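Local coordinates for protein prolyl-tRNA synthetase (Giardia lamblia ATCC 50803, PDB 3IAL) that probably catalyses the ATP-dependent attachment of L-proline to tRNA(Pro), and is captured here in complex with the prolyl-adenylate intermediate, at residues V450-I453 / L459-F462; F462-T467 / A484-H489; G323-I328 / I366-R371; V303-G308 / G351-Y356. All blocks are in the same frame, centred on the assembly; numbering follows the deposited sequence.

How the contacts relate
From the N terminus, the chain first enters the anticodon-binding domain, where contacts 4 and 3 cross: segment 303-308 is followed by 323-328, then 351-356 closes contact 4 and 366-371 closes contact 3. Between them they pack helices against opposite faces of one sheet, and strands 302-307 and 364-369 are neighbours in that sheet, probably hydrogen-bonded through Ile366 to Val303 and Ile305. Far along the chain, contact 1 closes a short loop between helix 446-455 and strand 459-464; contact 2 begins on that same strand, sharing Phe462, and closes a longer loop at 485-489. This C-terminal pair lies about 45 to 57 Å, centre to centre, from the anticodon-binding pair.

Contact 1 of 4, residues V450-I453 / L459-F462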
# COMPACT_ATOMS: atom_id res chain seq x y z
N VAL B 450 -11.16 38.97 17.03
CA VAL B 450 -9.74 39.33 16.94
C VAL B 450 -8.97 39.01 18.22
O VAL B 450 -7.87 38.45 18.16
CB VAL B 450 -9.57 40.84 16.62
CG1 VAL B 450 -8.14 41.29 16.86
CG2 VAL B 450 -10.01 41.13 15.19
N ALA B 451 -9.52 39.38 19.37
CA ALA B 451 -8.88 39.09 20.66
C ALA B 451 -8.75 37.59 20.88
O ALA B 451 -7.76 37.14 21.47
CB ALA B 451 -9.65 39.74 21.81
N CYS B 452 -9.73 36.83 20.41
CA CYS B 452 -9.70 35.37 20.52
C CYS B 452 -8.55 34.80 19.71
O CYS B 452 -7.71 34.06 20.23
CB CYS B 452 -11.02 34.76 20.04
SG CYS B 452 -11.01 32.96 19.95
N ILE B 453 -8.51 35.17 18.43
CA ILE B 453 -7.45 34.76 17.52
C ILE B 453 -6.06 35.09 18.09
O ILE B 453 -5.18 34.22 18.13
CB ILE B 453 -7.62 35.42 16.13
CG1 ILE B 453 -8.87 34.85 15.43
CG2 ILE B 453 -6.39 35.19 15.26
CD1 ILE B 453 -8.93 33.32 15.34
N LEU B 459 -10.64 28.16 17.11
CA LEU B 459 -11.73 28.62 16.26
C LEU B 459 -12.55 29.69 16.99
O LEU B 459 -12.85 29.54 18.17
CB LEU B 459 -12.62 27.43 15.89
CG LEU B 459 -11.95 26.39 14.97
CD1 LEU B 459 -12.48 24.96 15.21
CD2 LEU B 459 -12.11 26.79 13.50
N ALA B 460 -12.87 30.76 16.27
CA ALA B 460 -13.78 31.80 16.75
C ALA B 460 -15.12 31.62 16.05
O ALA B 460 -15.20 31.73 14.82
CB ALA B 460 -13.22 33.19 16.48
N ARG B 461 -16.15 31.33 16.84
CA ARG B 461 -17.48 31.03 16.33
C ARG B 461 -18.37 32.24 16.53
O ARG B 461 -18.39 32.84 17.59
CB ARG B 461 -18.04 29.83 17.08
CG ARG B 461 -19.37 29.30 16.57
CD ARG B 461 -19.75 28.09 17.38
NE ARG B 461 -21.08 27.56 17.04
CZ ARG B 461 -22.22 27.93 17.62
NH1 ARG B 461 -22.24 28.86 18.56
NH2 ARG B 461 -23.36 27.37 17.23
N PHE B 462 -19.10 32.64 15.49
CA PHE B 462 -19.89 33.86 15.55
C PHE B 462 -21.08 33.81 14.59
O PHE B 462 -20.95 33.31 13.47
CB PHE B 462 -19.02 35.09 15.25
CG PHE B 462 -18.37 35.09 13.88
CD1 PHE B 462 -18.95 35.78 12.82
CD2 PHE B 462 -17.17 34.44 13.66
CE1 PHE B 462 -18.35 35.80 11.56
CE2 PHE B 462 -16.56 34.46 12.41
CZ PHE B 462 -17.15 35.14 11.36
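Cys452 and Ile453, on the inner side of helix 446-455, pack against Ala460 of strand 459-464, and so join the last two elements of a beta-alpha-beta unit. In this unit strand 440-442 leads into the helix, which returns the chain to strand 459-464 running parallel to 440-442. The helix and strand come closest at Cys452 and Ala460, whose CA atoms are 6.6 Å apart.

The contact is apolar, and Ala460 is its small central group. Its CB is directed at the helix and meets SG of Cys452 at 4.1 Å. The sulfur gets there because it lies anti to the backbone N of Cys452 (chi1 173°), which extends it from the helix toward the strand. From a second direction comes the end of the Ile453 side chain: its CD1 stands 4.4 Å from CB of Ala460. With only a methyl between them, helix and strand backbones lie close here, and Ile449, one turn before Ile453, also rests on Ala460.

The backbone bonds of the strand are made with its neighbours in the sheet: Leu459 and Arg461 are tied to strand 440-442 and its surroundings, and Ala460 to Cys514 of strand 510-515, on which the Leu459 side chain also packs. Arg461 carries its guanidinium away from the helix to a salt bridge with Glu493, a hydrogen bond to Asn442 and a cation-pi contact with Tyr511.

Across the contact, the backbone carbonyl of Leu459 is a looser neighbour of the sulfur, with its O atom 4.3 Å from SG of Cys452.

Contact 2 of 4, residues F462-T467 / A484-H489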
# COMPACT_ATOMS: atom_id res chain seq x y z
N PHE B 462 -19.10 32.64 15.49
CA PHE B 462 -19.89 33.86 15.55
C PHE B 462 -21.08 33.81 14.59
O PHE B 462 -20.95 33.31 13.47
CB PHE B 462 -19.02 35.09 15.25
CG PHE B 462 -18.37 35.09 13.88
CD1 PHE B 462 -18.95 35.78 12.82
CD2 PHE B 462 -17.17 34.44 13.66
CE1 PHE B 462 -18.35 35.80 11.56
CE2 PHE B 462 -16.56 34.46 12.41
CZ PHE B 462 -17.15 35.14 11.36
N PRO B 463 -22.24 34.33 15.03
CA PRO B 463 -23.36 34.42 14.09
C PRO B 463 -23.01 35.40 12.97
O PRO B 463 -22.31 36.40 13.21
CB PRO B 463 -24.53 34.93 14.94
CG PRO B 463 -23.92 35.46 16.21
CD PRO B 463 -22.55 34.87 16.36
N PHE B 464 -23.46 35.09 11.76
CA PHE B 464 -23.07 35.84 10.57
C PHE B 464 -24.24 35.90 9.59
O PHE B 464 -25.03 34.96 9.51
CB PHE B 464 -21.84 35.16 9.95
CG PHE B 464 -21.19 35.95 8.85
CD1 PHE B 464 -20.64 37.20 9.09
CD2 PHE B 464 -21.09 35.42 7.57
CE1 PHE B 464 -20.02 37.92 8.06
CE2 PHE B 464 -20.48 36.12 6.55
CZ PHE B 464 -19.94 37.37 6.79
N TYR B 465 -24.31 36.99 8.83
CA TYR B 465 -25.51 37.32 8.05
C TYR B 465 -25.69 36.59 6.70
O TYR B 465 -26.76 36.66 6.11
CB TYR B 465 -25.57 38.84 7.81
CG TYR B 465 -24.73 39.32 6.65
CD1 TYR B 465 -25.31 39.52 5.39
CD2 TYR B 465 -23.38 39.57 6.80
CE1 TYR B 465 -24.56 39.96 4.33
CE2 TYR B 465 -22.61 40.01 5.73
CZ TYR B 465 -23.21 40.21 4.50
OH TYR B 465 -22.46 40.64 3.43
N THR B 466 -24.65 35.92 6.21
CA THR B 466 -24.73 35.27 4.90
C THR B 466 -23.76 34.10 4.73
O THR B 466 -22.69 34.06 5.34
CB THR B 466 -24.46 36.27 3.77
OG1 THR B 466 -24.72 35.65 2.51
CG2 THR B 466 -23.00 36.76 3.79
N THR B 467 -24.14 33.14 3.90
CA THR B 467 -23.25 32.07 3.49
C THR B 467 -22.88 32.25 2.03
O THR B 467 -22.23 31.38 1.44
CB THR B 467 -23.90 30.69 3.67
OG1 THR B 467 -25.02 30.56 2.76
CG2 THR B 467 -24.37 30.50 5.10
N ALA B 484 -6.55 35.86 10.41
CA ALA B 484 -7.47 34.73 10.50
C ALA B 484 -8.43 34.80 9.33
O ALA B 484 -8.74 35.88 8.82
CB ALA B 484 -8.24 34.77 11.82
N GLU B 485 -8.91 33.64 8.91
CA GLU B 485 -9.83 33.59 7.80
C GLU B 485 -11.12 32.90 8.17
O GLU B 485 -11.16 32.04 9.05
CB GLU B 485 -9.18 32.89 6.61
CG GLU B 485 -8.85 31.43 6.82
CD GLU B 485 -7.99 30.89 5.70
OE1 GLU B 485 -6.96 31.53 5.39
OE2 GLU B 485 -8.35 29.84 5.13
N ILE B 486 -12.19 33.30 7.49
CA ILE B 486 -13.46 32.64 7.66
C ILE B 486 -13.36 31.28 6.97
O ILE B 486 -13.14 31.21 5.77
CB ILE B 486 -14.62 33.46 7.10
CG1 ILE B 486 -14.72 34.80 7.83
CG2 ILE B 486 -15.92 32.69 7.25
CD1 ILE B 486 -15.80 35.72 7.28
N ARG B 487 -13.51 30.21 7.75
CA ARG B 487 -13.33 28.85 7.27
C ARG B 487 -14.62 28.27 6.73
O ARG B 487 -14.61 27.58 5.72
CB ARG B 487 -12.83 27.97 8.42
CG ARG B 487 -11.50 28.42 8.97
CD ARG B 487 -10.39 28.33 7.93
NE ARG B 487 -9.86 26.98 7.81
CZ ARG B 487 -8.79 26.65 7.09
NH1 ARG B 487 -8.13 27.56 6.39
NH2 ARG B 487 -8.36 25.39 7.07
N GLY B 488 -15.72 28.54 7.42
CA GLY B 488 -17.04 28.12 6.96
C GLY B 488 -18.04 27.98 8.09
O GLY B 488 -17.81 28.43 9.22
N HIS B 489 -19.16 27.35 7.78
CA HIS B 489 -20.21 27.09 8.75
C HIS B 489 -20.63 25.63 8.68
O HIS B 489 -20.36 24.94 7.70
CB HIS B 489 -21.41 28.01 8.48
CG HIS B 489 -22.26 27.58 7.33
ND1 HIS B 489 -21.87 27.75 6.02
CD2 HIS B 489 -23.47 26.98 7.29
CE1 HIS B 489 -22.81 27.27 5.22
NE2 HIS B 489 -23.79 26.80 5.96
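Thr467 and His489 are brought together by their first torsions. In His489 (chi1 77°) CG sits between the backbone N and the carbonyl carbon, which swings the imidazole toward Thr467. In Thr467 (chi1 66°) CG2 is placed anti to the carbonyl carbon, over the ring, while OG1 points elsewhere. The result is a CH-pi contact: CG2 of Thr467 lies 3.8 Å from the centroid of the His489 ring, 19° off its normal and displaced toward the rim, where CE1 of His489 is 3.6 Å from that methyl. The two side chains cross at about a right angle.

Deeper in, Ile486 lays its longer branch against the rims of two phenylalanines. Its CG1 meets CZ of Phe462 at 4.3 Å, at the edge of that ring and near its plane. The extended end of the same branch, CD1 of Ile486, approaches CZ of Phe464 obliquely at 4.5 Å. The rings also touch each other, CD1 of Phe464 lying in the plane at the edge of the Phe462 ring.

On the other side of strand 485-489, Arg487 NH1 bonds to Glu485 OE2 at 2.6 Å from well above the carboxylate plane, while its NE pairs with Asp227. Arg487 and Gly488 together face Tyr513 in a classic beta bulge.

Strand 510-515 runs between strands 459-464 and 485-489, antiparallel to both, so that the two meet through side chains alone. Helix 472-482 makes the connection between them and covers Ile486 with Leu478, and strand 207-211 pairs with the far edge of 485-489.

Contact 3 of 4, residues G323-I328 / I366-R371; sequences GKVNEI and IEVGQR
Val325 and Val368 mark the closest backbone approach of helix 315-334 to strand 364-369, their CA atoms 6.9 Å apart. The two segments run roughly antiparallel, at 149°, with axes 9.3 Å apart. Gly369 stands at the N-cap position of helix 370-374.

Four branched aliphatic residues, Val325 and Ile328 from the helix and Ile366 and Val368 from the strand, carry the packing. CG2 of Val325 presses on CB of Val368 at 3.8 Å and is also 4.1 Å from CG2 of Val368, the two valines lying alongside and pointing opposite ways. Val368 has CG1 anti to its own backbone N (chi1 -176°); this leaves CG2 as the branch that meets CD1 of Ile328, tip to tip, at 4.1 Å. One turn after Val325 on the helix, Ile328 spans two strand residues, since its CG2 approaches CD1 of Ile366 at 4.2 Å.

Around this core, Ile304 of the adjacent strand 302-307 packs on both Val325 and Ile328, while Val398 and Met399 of helix 395-399 flank Ile328. A helix laid in this way on a sheet face lined with valine and isoleucine belongs to the alpha/beta anticodon-binding domain that ProRS shares with other class IIa synthetases.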
# COMPACT_ATOMS: atom_id res chain seq x y z
N GLY B 323 12.38 -16.33 30.48
CA GLY B 323 11.41 -17.34 30.09
C GLY B 323 9.95 -16.89 30.21
O GLY B 323 9.14 -17.16 29.32
N LYS B 324 9.61 -16.20 31.30
CA LYS B 324 8.24 -15.74 31.51
C LYS B 324 7.91 -14.54 30.62
O LYS B 324 6.79 -14.43 30.13
CB LYS B 324 8.00 -15.39 32.98
CG LYS B 324 6.53 -15.13 33.34
CD LYS B 324 5.65 -16.38 33.26
CE LYS B 324 6.03 -17.41 34.31
NZ LYS B 324 5.02 -18.50 34.41
N VAL B 325 8.88 -13.65 30.43
CA VAL B 325 8.74 -12.54 29.48
C VAL B 325 8.32 -13.05 28.09
O VAL B 325 7.47 -12.45 27.44
CB VAL B 325 10.04 -11.69 29.40
CG1 VAL B 325 10.08 -10.82 28.15
CG2 VAL B 325 10.19 -10.83 30.66
N ASN B 326 8.90 -14.18 27.66
CA ASN B 326 8.55 -14.79 26.37
C ASN B 326 7.13 -15.35 26.33
O ASN B 326 6.43 -15.18 25.34
CB ASN B 326 9.56 -15.89 26.00
CG ASN B 326 10.95 -15.34 25.66
OD1 ASN B 326 11.08 -14.25 25.13
ND2 ASN B 326 11.98 -16.11 25.97
N GLU B 327 6.71 -16.01 27.41
CA GLU B 327 5.34 -16.53 27.51
C GLU B 327 4.30 -15.40 27.52
O GLU B 327 3.19 -15.58 27.00
CB GLU B 327 5.16 -17.38 28.77
CG GLU B 327 5.97 -18.67 28.78
CD GLU B 327 5.84 -19.41 30.10
OE1 GLU B 327 4.71 -19.48 30.64
OE2 GLU B 327 6.87 -19.92 30.61
N ILE B 328 4.64 -14.27 28.14
CA ILE B 328 3.80 -13.08 28.08
C ILE B 328 3.76 -12.55 26.64
O ILE B 328 2.69 -12.33 26.09
CB ILE B 328 4.29 -11.98 29.04
CG1 ILE B 328 4.06 -12.40 30.49
CG2 ILE B 328 3.56 -10.67 28.77
CD1 ILE B 328 4.50 -11.35 31.51
N ILE B 366 5.56 -3.26 30.12
CA ILE B 366 5.43 -4.21 31.19
C ILE B 366 6.84 -4.46 31.72
O ILE B 366 7.75 -4.71 30.94
CB ILE B 366 4.81 -5.53 30.70
CG1 ILE B 366 3.45 -5.30 30.03
CG2 ILE B 366 4.65 -6.51 31.88
CD1 ILE B 366 2.84 -6.55 29.43
N GLU B 367 7.01 -4.36 33.04
CA GLU B 367 8.28 -4.67 33.67
C GLU B 367 8.12 -5.97 34.44
O GLU B 367 7.17 -6.13 35.19
CB GLU B 367 8.71 -3.55 34.61
CG GLU B 367 8.94 -2.22 33.90
CD GLU B 367 9.28 -1.07 34.84
OE1 GLU B 367 9.61 -1.33 36.01
OE2 GLU B 367 9.23 0.09 34.40
N VAL B 368 9.04 -6.90 34.21
CA VAL B 368 9.04 -8.20 34.86
C VAL B 368 10.43 -8.43 35.42
O VAL B 368 11.42 -8.37 34.69
CB VAL B 368 8.73 -9.32 33.84
CG1 VAL B 368 8.64 -10.66 34.54
CG2 VAL B 368 7.44 -9.01 33.06
N GLY B 369 10.51 -8.66 36.73
CA GLY B 369 11.78 -8.95 37.40
C GLY B 369 11.66 -10.11 38.37
O GLY B 369 10.57 -10.61 38.63
N GLN B 370 12.80 -10.53 38.91
CA GLN B 370 12.87 -11.69 39.80
C GLN B 370 11.90 -11.56 40.98
O GLN B 370 11.12 -12.47 41.24
CB GLN B 370 14.30 -11.90 40.32
CG GLN B 370 14.47 -13.05 41.30
CD GLN B 370 15.84 -13.07 41.98
OE1 GLN B 370 16.84 -12.66 41.39
NE2 GLN B 370 15.87 -13.55 43.21
N ARG B 371 11.96 -10.43 41.67
CA ARG B 371 11.14 -10.21 42.86
C ARG B 371 9.65 -10.30 42.54
O ARG B 371 8.92 -11.06 43.16
CB ARG B 371 11.47 -8.86 43.51
CG ARG B 371 10.63 -8.53 44.73
CD ARG B 371 11.12 -7.27 45.44
NE ARG B 371 10.01 -6.51 46.01
CZ ARG B 371 9.24 -5.64 45.33
NH1 ARG B 371 9.45 -5.41 44.03
NH2 ARG B 371 8.26 -5.01 45.96

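Contact 4 of 4, residues V303-G308 / G351-Y356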
# COMPACT_ATOMS: atom_id res chain seq x y z
N VAL B 303 6.03 -2.78 25.11
CA VAL B 303 7.42 -3.17 25.28
C VAL B 303 7.57 -3.87 26.63
O VAL B 303 7.19 -3.32 27.66
CB VAL B 303 8.39 -1.98 25.15
CG1 VAL B 303 8.05 -0.86 26.15
CG2 VAL B 303 9.84 -2.46 25.30
N ILE B 304 8.09 -5.09 26.61
CA ILE B 304 8.29 -5.84 27.84
C ILE B 304 9.76 -5.74 28.20
O ILE B 304 10.62 -6.05 27.39
CB ILE B 304 7.89 -7.32 27.68
CG1 ILE B 304 6.49 -7.45 27.06
CG2 ILE B 304 7.89 -8.02 29.03
CD1 ILE B 304 6.00 -8.89 26.94
N ILE B 305 10.04 -5.29 29.42
CA ILE B 305 11.41 -5.06 29.85
C ILE B 305 11.78 -5.97 31.02
O ILE B 305 11.22 -5.85 32.11
CB ILE B 305 11.63 -3.59 30.25
CG1 ILE B 305 11.33 -2.67 29.06
CG2 ILE B 305 13.07 -3.37 30.73
CD1 ILE B 305 11.23 -1.19 29.42
N PRO B 306 12.71 -6.91 30.80
CA PRO B 306 13.25 -7.67 31.92
C PRO B 306 14.10 -6.76 32.80
O PRO B 306 14.96 -6.05 32.29
CB PRO B 306 14.14 -8.74 31.25
CG PRO B 306 13.96 -8.58 29.79
CD PRO B 306 13.36 -7.26 29.52
N ILE B 307 13.83 -6.75 34.11
CA ILE B 307 14.61 -5.92 35.03
C ILE B 307 15.42 -6.78 36.00
O ILE B 307 15.07 -7.94 36.27
CB ILE B 307 13.73 -4.90 35.82
CG1 ILE B 307 12.73 -5.60 36.74
CG2 ILE B 307 13.03 -3.96 34.86
CD1 ILE B 307 11.89 -4.62 37.56
N GLY B 308 16.51 -6.20 36.50
CA GLY B 308 17.36 -6.84 37.49
C GLY B 308 18.13 -8.06 37.02
O GLY B 308 18.60 -8.85 37.84
N GLY B 351 16.50 4.09 33.10
CA GLY B 351 16.30 5.50 32.76
C GLY B 351 16.43 5.77 31.27
O GLY B 351 15.59 6.46 30.68
N ASP B 352 17.48 5.23 30.66
CA ASP B 352 17.73 5.40 29.23
C ASP B 352 16.71 4.63 28.38
O ASP B 352 16.26 5.12 27.35
CB ASP B 352 19.16 4.99 28.87
CG ASP B 352 20.22 5.85 29.55
OD1 ASP B 352 19.89 6.98 30.00
OD2 ASP B 352 21.38 5.41 29.65
N LYS B 353 16.33 3.43 28.83
CA LYS B 353 15.30 2.66 28.13
C LYS B 353 13.97 3.39 28.15
O LYS B 353 13.31 3.51 27.12
CB LYS B 353 15.12 1.27 28.73
CG LYS B 353 16.18 0.27 28.34
CD LYS B 353 15.84 -1.09 28.91
CE LYS B 353 17.05 -2.01 28.90
NZ LYS B 353 16.78 -3.30 29.59
N LEU B 354 13.58 3.87 29.33
CA LEU B 354 12.31 4.56 29.52
C LEU B 354 12.24 5.83 28.69
O LEU B 354 11.25 6.06 28.01
CB LEU B 354 12.06 4.88 31.00
CG LEU B 354 11.81 3.69 31.92
CD1 LEU B 354 11.25 4.15 33.27
CD2 LEU B 354 10.88 2.69 31.26
N TYR B 355 13.29 6.64 28.75
CA TYR B 355 13.40 7.82 27.90
C TYR B 355 13.05 7.50 26.45
O TYR B 355 12.24 8.19 25.84
CB TYR B 355 14.83 8.40 27.94
CG TYR B 355 15.10 9.39 26.83
CD1 TYR B 355 14.60 10.69 26.89
CD2 TYR B 355 15.84 9.02 25.71
CE1 TYR B 355 14.83 11.60 25.88
CE2 TYR B 355 16.09 9.94 24.67
CZ TYR B 355 15.58 11.22 24.77
OH TYR B 355 15.80 12.14 23.77
N TYR B 356 13.68 6.45 25.92
CA TYR B 356 13.55 6.07 24.52
C TYR B 356 12.13 5.61 24.17
O TYR B 356 11.55 6.09 23.20
CB TYR B 356 14.57 4.98 24.16
CG TYR B 356 14.47 4.45 22.74
CD1 TYR B 356 15.05 5.13 21.68
CD2 TYR B 356 13.79 3.26 22.47
CE1 TYR B 356 14.97 4.65 20.38
CE2 TYR B 356 13.69 2.77 21.16
CZ TYR B 356 14.29 3.47 20.12
OH TYR B 356 14.21 2.99 18.83
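Ile305 and Lys353 bring together strand 302-307 and helix 350-359 within the alpha/beta anticodon-binding domain. The helix belongs to a beta-alpha-beta crossover from strand 340-342 to strand 364-369, both parallel to 302-307 and lying on its two sides, so it passes over the strand between them. The short segments run nearly antiparallel, at 175°, with axes 11.3 Å apart, and their backbones stay well separated: the CA atoms of Ile305 and Lys353 are 8.8 Å from each other. Long side chains therefore bridge the layers.

Most of the bridging is aliphatic. Lys353 stretches from the helix toward the sheet, extended beyond CG, and runs alongside Ile305 head to tail. Its CD lies 4.0 Å from CG2 of Ile305. With chi1 at -60° for CG1, the CG2 methyl of Ile305 is the branch anti to the backbone N, which leaves CD1 of the other branch to meet CD2 of Leu354 at 4.3 Å. Met350, at the start of the helix, also packs on Ile305, and Arg365 of strand 364-369 touches both Ile305 and Leu354. Ile304 turns the other way, to helix 315-334 on the opposite face of the sheet.

The polar part is confined to the lysine end. The ammonium is directed toward Asp343, just after the neighbouring strand 340-342, for a long, weak ion pair. The same NZ of Lys353 is 3.9 Å from CG2 of Ile305, and stands 4.3 Å from the backbone O of Pro306, too far for a hydrogen bond.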